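Local atomic coordinates of arginase, mitochondrial (Medicago truncatula, PDB entry 6VSS), a protein that hydrolyses L-arginine to urea and L-ornithine with two manganese ions per subunit, and also converts agmatine to putrescine and urea. Residues 43-55 with 140-152. Residues are numbered along the deposited sequence; the frame is centred on the assembly and turned at random.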
loop_
_atom_site.group_PDB
_atom_site.type_symbol
_atom_site.label_atom_id
_atom_site.label_comp_id
_atom_site.label_asym_id
_atom_site.label_seq_id
_atom_site.Cartn_x
_atom_site.Cartn_y
_atom_site.Cartn_z
ATOM N N ILE B 43 -21.069 -19.833 -24.722
ATOM C CA ILE B 43 -21.858 -18.572 -24.548
ATOM C C ILE B 43 -23.306 -18.879 -24.947
ATOM O O ILE B 43 -24.197 -18.471 -24.229
ATOM C CB ILE B 43 -21.295 -17.330 -25.310
ATOM C CG1 ILE B 43 -19.842 -16.965 -24.970
ATOM C CG2 ILE B 43 -22.220 -16.126 -25.134
ATOM C CD1 ILE B 43 -19.623 -16.347 -23.603
ATOM N N ARG B 44 -23.532 -19.609 -26.043
ATOM C CA ARG B 44 -24.914 -19.923 -26.495
ATOM C C ARG B 44 -25.640 -20.587 -25.317
ATOM O O ARG B 44 -26.747 -20.157 -25.020
ATOM C CB ARG B 44 -24.974 -20.802 -27.761
ATOM C CG ARG B 44 -26.391 -21.049 -28.271
ATOM C CD ARG B 44 -26.537 -21.635 -29.690
ATOM N NE ARG B 44 -25.535 -21.113 -30.623
ATOM C CZ ARG B 44 -24.473 -21.788 -31.119
ATOM N NH1 ARG B 44 -23.592 -21.168 -31.894
ATOM N NH2 ARG B 44 -24.270 -23.073 -30.838
ATOM N N GLU B 45 -25.025 -21.569 -24.681
ATOM C CA GLU B 45 -25.683 -22.422 -23.650
ATOM C C GLU B 45 -25.886 -21.623 -22.361
ATOM O O GLU B 45 -26.908 -21.823 -21.674
ATOM C CB GLU B 45 -24.862 -23.675 -23.354
ATOM C CG GLU B 45 -24.750 -24.626 -24.546
ATOM C CD GLU B 45 -26.083 -25.206 -24.945
ATOM O OE1 GLU B 45 -26.946 -25.310 -24.042
ATOM O OE2 GLU B 45 -26.262 -25.550 -26.159
ATOM N N ARG B 46 -24.964 -20.723 -22.031
ATOM C CA ARG B 46 -25.204 -19.916 -20.807
ATOM C C ARG B 46 -26.346 -18.956 -21.107
ATOM O O ARG B 46 -27.204 -18.771 -20.223
ATOM C CB ARG B 46 -23.906 -19.263 -20.346
ATOM C CG ARG B 46 -22.961 -20.282 -19.737
ATOM C CD ARG B 46 -23.196 -20.437 -18.240
ATOM N NE ARG B 46 -23.163 -19.200 -17.484
ATOM C CZ ARG B 46 -23.780 -19.013 -16.325
ATOM N NH1 ARG B 46 -24.417 -20.017 -15.723
ATOM N NH2 ARG B 46 -23.690 -17.834 -15.732
ATOM N N ALA B 47 -26.390 -18.369 -22.306
ATOM C CA ALA B 47 -27.474 -17.404 -22.618
ATOM C C ALA B 47 -28.824 -18.156 -22.654
ATOM O O ALA B 47 -29.896 -17.590 -22.254
ATOM C CB ALA B 47 -27.187 -16.638 -23.888
ATOM N N LYS B 48 -28.813 -19.399 -23.109
ATOM C CA LYS B 48 -30.048 -20.209 -23.266
ATOM C C LYS B 48 -30.600 -20.448 -21.856
ATOM O O LYS B 48 -31.797 -20.246 -21.629
ATOM C CB LYS B 48 -29.701 -21.499 -24.026
ATOM C CG LYS B 48 -30.669 -22.669 -23.887
ATOM C CD LYS B 48 -30.233 -23.887 -24.726
ATOM C CE LYS B 48 -31.318 -24.925 -24.874
ATOM N NZ LYS B 48 -31.496 -25.682 -23.613
ATOM N N PHE B 49 -29.739 -20.905 -20.950
ATOM C CA PHE B 49 -30.078 -21.101 -19.521
ATOM C C PHE B 49 -30.792 -19.833 -18.991
ATOM O O PHE B 49 -31.997 -19.898 -18.636
ATOM C CB PHE B 49 -28.817 -21.501 -18.770
ATOM C CG PHE B 49 -28.971 -21.458 -17.269
ATOM C CD1 PHE B 49 -30.159 -21.825 -16.670
ATOM C CD2 PHE B 49 -27.910 -21.095 -16.461
ATOM C CE1 PHE B 49 -30.281 -21.794 -15.291
ATOM C CE2 PHE B 49 -28.050 -21.043 -15.090
ATOM C CZ PHE B 49 -29.228 -21.402 -14.506
ATOM N N LYS B 50 -30.109 -18.679 -19.016
ATOM C CA LYS B 50 -30.594 -17.431 -18.374
ATOM C C LYS B 50 -31.854 -16.929 -19.087
ATOM O O LYS B 50 -32.753 -16.479 -18.372
ATOM C CB LYS B 50 -29.433 -16.448 -18.270
ATOM C CG LYS B 50 -28.325 -16.935 -17.340
ATOM C CD LYS B 50 -28.862 -17.354 -16.012
ATOM C CE LYS B 50 -27.800 -17.650 -14.985
ATOM N NZ LYS B 50 -27.008 -16.451 -14.630
ATOM N N GLY B 51 -31.992 -17.139 -20.401
ATOM C CA GLY B 51 -33.206 -16.738 -21.125
ATOM C C GLY B 51 -34.449 -17.524 -20.685
ATOM O O GLY B 51 -35.502 -16.926 -20.475
ATOM N N GLU B 52 -34.339 -18.850 -20.610
ATOM C CA GLU B 52 -35.407 -19.787 -20.173
ATOM C C GLU B 52 -35.768 -19.439 -18.741
ATOM O O GLU B 52 -36.932 -19.389 -18.427
ATOM C CB GLU B 52 -34.905 -21.232 -20.211
ATOM C CG GLU B 52 -34.814 -21.812 -21.610
ATOM C CD GLU B 52 -34.243 -23.226 -21.701
ATOM O OE1 GLU B 52 -33.884 -23.644 -22.836
ATOM O OE2 GLU B 52 -34.172 -23.928 -20.645
ATOM N N LEU B 53 -34.753 -19.214 -17.901
ATOM C CA LEU B 53 -35.014 -18.887 -16.488
ATOM C C LEU B 53 -35.940 -17.666 -16.458
ATOM O O LEU B 53 -37.031 -17.735 -15.878
ATOM C CB LEU B 53 -33.689 -18.645 -15.770
ATOM C CG LEU B 53 -33.857 -18.146 -14.348
ATOM C CD1 LEU B 53 -34.844 -19.011 -13.599
ATOM C CD2 LEU B 53 -32.522 -18.111 -13.626
ATOM N N MET B 54 -35.534 -16.575 -17.089
ATOM C CA MET B 54 -36.360 -15.352 -17.020
ATOM C C MET B 54 -37.721 -15.630 -17.644
ATOM O O MET B 54 -38.719 -15.200 -17.043
ATOM C CB MET B 54 -35.693 -14.196 -17.754
ATOM C CG MET B 54 -34.290 -13.957 -17.292
ATOM S SD MET B 54 -34.028 -13.963 -15.520
ATOM C CE MET B 54 -32.263 -14.281 -15.548
ATOM N N ARG B 55 -37.748 -16.290 -18.813
ATOM C CA ARG B 55 -39.015 -16.550 -19.542
ATOM C C ARG B 55 -39.895 -17.468 -18.674
ATOM O O ARG B 55 -41.141 -17.461 -18.847
ATOM C CB ARG B 55 -38.791 -17.124 -20.946
ATOM C CG ARG B 55 -38.569 -16.043 -21.987
ATOM C CD ARG B 55 -38.463 -16.537 -23.411
ATOM N NE ARG B 55 -37.733 -17.781 -23.566
ATOM C CZ ARG B 55 -36.411 -17.893 -23.686
ATOM N NH1 ARG B 55 -35.619 -16.837 -23.597
ATOM N NH2 ARG B 55 -35.859 -19.080 -23.854
ATOM N N GLU B 140 -20.534 -11.720 -32.292
ATOM C CA GLU B 140 -21.391 -12.938 -32.267
ATOM C C GLU B 140 -21.823 -13.180 -30.829
ATOM O O GLU B 140 -23.002 -13.402 -30.602
ATOM C CB GLU B 140 -20.648 -14.153 -32.789
ATOM C CG GLU B 140 -20.289 -14.073 -34.255
ATOM C CD GLU B 140 -21.446 -13.868 -35.212
ATOM O OE1 GLU B 140 -22.558 -14.333 -34.903
ATOM O OE2 GLU B 140 -21.240 -13.212 -36.254
ATOM N N SER B 141 -20.903 -13.062 -29.868
ATOM C CA SER B 141 -21.210 -13.204 -28.427
ATOM C C SER B 141 -22.361 -12.286 -28.036
ATOM O O SER B 141 -23.351 -12.784 -27.452
ATOM C CB SER B 141 -19.996 -12.984 -27.595
ATOM O OG SER B 141 -19.090 -14.052 -27.861
ATOM N N VAL B 142 -22.266 -11.014 -28.389
ATOM C CA VAL B 142 -23.336 -10.023 -28.087
ATOM C C VAL B 142 -24.652 -10.495 -28.694
ATOM O O VAL B 142 -25.634 -10.477 -27.979
ATOM C CB VAL B 142 -22.964 -8.595 -28.537
ATOM C CG1 VAL B 142 -24.121 -7.648 -28.315
ATOM C CG2 VAL B 142 -21.715 -8.070 -27.825
ATOM N N LYS B 143 -24.628 -10.998 -29.930
ATOM C CA LYS B 143 -25.849 -11.372 -30.689
ATOM C C LYS B 143 -26.517 -12.584 -30.034
ATOM O O LYS B 143 -27.781 -12.605 -29.979
ATOM C CB LYS B 143 -25.496 -11.627 -32.165
ATOM C CG LYS B 143 -25.109 -10.386 -32.946
ATOM C CD LYS B 143 -24.923 -10.608 -34.463
ATOM C CE LYS B 143 -24.652 -9.288 -35.154
ATOM N NZ LYS B 143 -24.428 -9.427 -36.608
ATOM N N LEU B 144 -25.703 -13.533 -29.546
ATOM C CA LEU B 144 -26.174 -14.732 -28.827
ATOM C C LEU B 144 -26.925 -14.295 -27.554
ATOM O O LEU B 144 -27.963 -14.913 -27.304
ATOM C CB LEU B 144 -25.014 -15.711 -28.561
ATOM C CG LEU B 144 -24.443 -16.413 -29.811
ATOM C CD1 LEU B 144 -23.109 -17.088 -29.547
ATOM C CD2 LEU B 144 -25.424 -17.458 -30.376
ATOM N N VAL B 145 -26.511 -13.234 -26.841
ATOM C CA VAL B 145 -27.281 -12.740 -25.645
ATOM C C VAL B 145 -28.585 -12.072 -26.122
ATOM O O VAL B 145 -29.682 -12.342 -25.592
ATOM C CB VAL B 145 -26.436 -11.791 -24.766
ATOM C CG1 VAL B 145 -27.224 -11.235 -23.595
ATOM C CG2 VAL B 145 -25.185 -12.467 -24.279
ATOM N N MET B 146 -28.489 -11.281 -27.170
ATOM C CA MET B 146 -29.622 -10.466 -27.657
ATOM C C MET B 146 -30.699 -11.398 -28.195
ATOM O O MET B 146 -31.888 -11.025 -28.056
ATOM C CB MET B 146 -29.185 -9.505 -28.758
ATOM C CG MET B 146 -28.263 -8.447 -28.247
ATOM S SD MET B 146 -27.910 -7.190 -29.482
ATOM C CE MET B 146 -29.494 -6.349 -29.433
ATOM N N ASP B 147 -30.291 -12.537 -28.753
ATOM C CA ASP B 147 -31.240 -13.493 -29.365
ATOM C C ASP B 147 -32.077 -14.147 -28.281
ATOM O O ASP B 147 -33.131 -14.701 -28.656
ATOM C CB ASP B 147 -30.566 -14.660 -30.096
ATOM C CG ASP B 147 -30.149 -14.331 -31.511
ATOM O OD1 ASP B 147 -30.596 -13.280 -32.038
ATOM O OD2 ASP B 147 -29.309 -15.085 -32.035
ATOM N N GLU B 148 -31.601 -14.146 -27.028
ATOM C CA GLU B 148 -32.337 -14.741 -25.893
ATOM C C GLU B 148 -33.149 -13.685 -25.144
ATOM O O GLU B 148 -32.886 -13.502 -23.979
ATOM C CB GLU B 148 -31.334 -15.412 -24.948
ATOM C CG GLU B 148 -30.863 -16.750 -25.467
ATOM C CD GLU B 148 -31.947 -17.813 -25.480
ATOM O OE1 GLU B 148 -32.947 -17.673 -24.741
ATOM O OE2 GLU B 148 -31.790 -18.756 -26.255
ATOM N N ASP B 149 -34.187 -13.139 -25.782
ATOM C CA ASP B 149 -35.043 -12.128 -25.112
ATOM C C ASP B 149 -35.633 -12.800 -23.870
ATOM O O ASP B 149 -36.034 -13.966 -23.974
ATOM C CB ASP B 149 -36.175 -11.672 -26.036
ATOM C CG ASP B 149 -37.498 -12.368 -25.754
ATOM O OD1 ASP B 149 -38.155 -11.995 -24.763
ATOM O OD2 ASP B 149 -37.853 -13.285 -26.517
ATOM N N PRO B 150 -35.690 -12.134 -22.699
ATOM C CA PRO B 150 -35.628 -10.680 -22.599
ATOM C C PRO B 150 -34.223 -10.177 -22.231
ATOM O O PRO B 150 -34.123 -9.073 -21.746
ATOM C CB PRO B 150 -36.581 -10.432 -21.426
ATOM C CG PRO B 150 -36.335 -11.601 -20.499
ATOM C CD PRO B 150 -35.903 -12.749 -21.390
ATOM N N LEU B 151 -33.196 -11.012 -22.423
ATOM C CA LEU B 151 -31.810 -10.641 -22.037
ATOM C C LEU B 151 -31.370 -9.441 -22.864
ATOM O O LEU B 151 -31.628 -9.418 -24.101
ATOM C CB LEU B 151 -30.840 -11.786 -22.295
ATOM C CG LEU B 151 -31.161 -13.121 -21.627
ATOM C CD1 LEU B 151 -29.957 -14.038 -21.753
ATOM C CD2 LEU B 151 -31.568 -12.930 -20.177
ATOM N N ARG B 152 -30.655 -8.527 -22.219
ATOM C CA ARG B 152 -30.017 -7.347 -22.845
ATOM C C ARG B 152 -28.552 -7.301 -22.369
ATOM O O ARG B 152 -28.310 -7.419 -21.174
ATOM C CB ARG B 152 -30.806 -6.066 -22.599
ATOM C CG ARG B 152 -32.141 -6.008 -23.319
ATOM C CD ARG B 152 -32.735 -4.618 -23.298
ATOM N NE ARG B 152 -34.105 -4.672 -23.754
ATOM C CZ ARG B 152 -34.835 -3.663 -24.184
ATOM N NH1 ARG B 152 -34.354 -2.441 -24.231
ATOM N NH2 ARG B 152 -36.075 -3.884 -24.567
#
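NH1 of Arg55 serves two acceptors at the turn after helix 131-146: Asp149 O at 2.9 Å and, in a salt bridge, Glu148 OE1 at 3.0 Å. Both lie at the guanidinium edge, within 16° of its plane, and OE1 is approached nearly along its C-O bond; Arg55 NH2 adds only a weak bond to OE1. In Glu148, chi1 sets CG beside the backbone N and against Ala47 O (3.5 Å), and the bend at chi2 (-68°) turns the carboxylate along the helix, with OE1 by Gly51 CA (3.7 Å), where any CB would collide with it. An alanine in place of Glu148 would probably leave Arg55 NH1 with the Asp149 carbonyl but no carboxylate, and open a gap beside Ala47 O and Lys48 CA. Beside the salt bridge, Leu151 sets CD1 against Ala47 O (3.6 Å), while Met54 CB rests on Pro150 CG (3.8 Å), the proline following a cis peptide bond. Toward the N-terminal end of 43-55, Leu144 CD2 meets the edge of the Arg44 guanidinium at NE (3.7 Å). The axes of segments 43-55 and 140-146 approach to 9.1 Å and cross at -22°, nearly parallel. Helix 25-57 thus packs on one flank of the parallel-sheet alpha/beta fold of the arginase family, away from the manganese site.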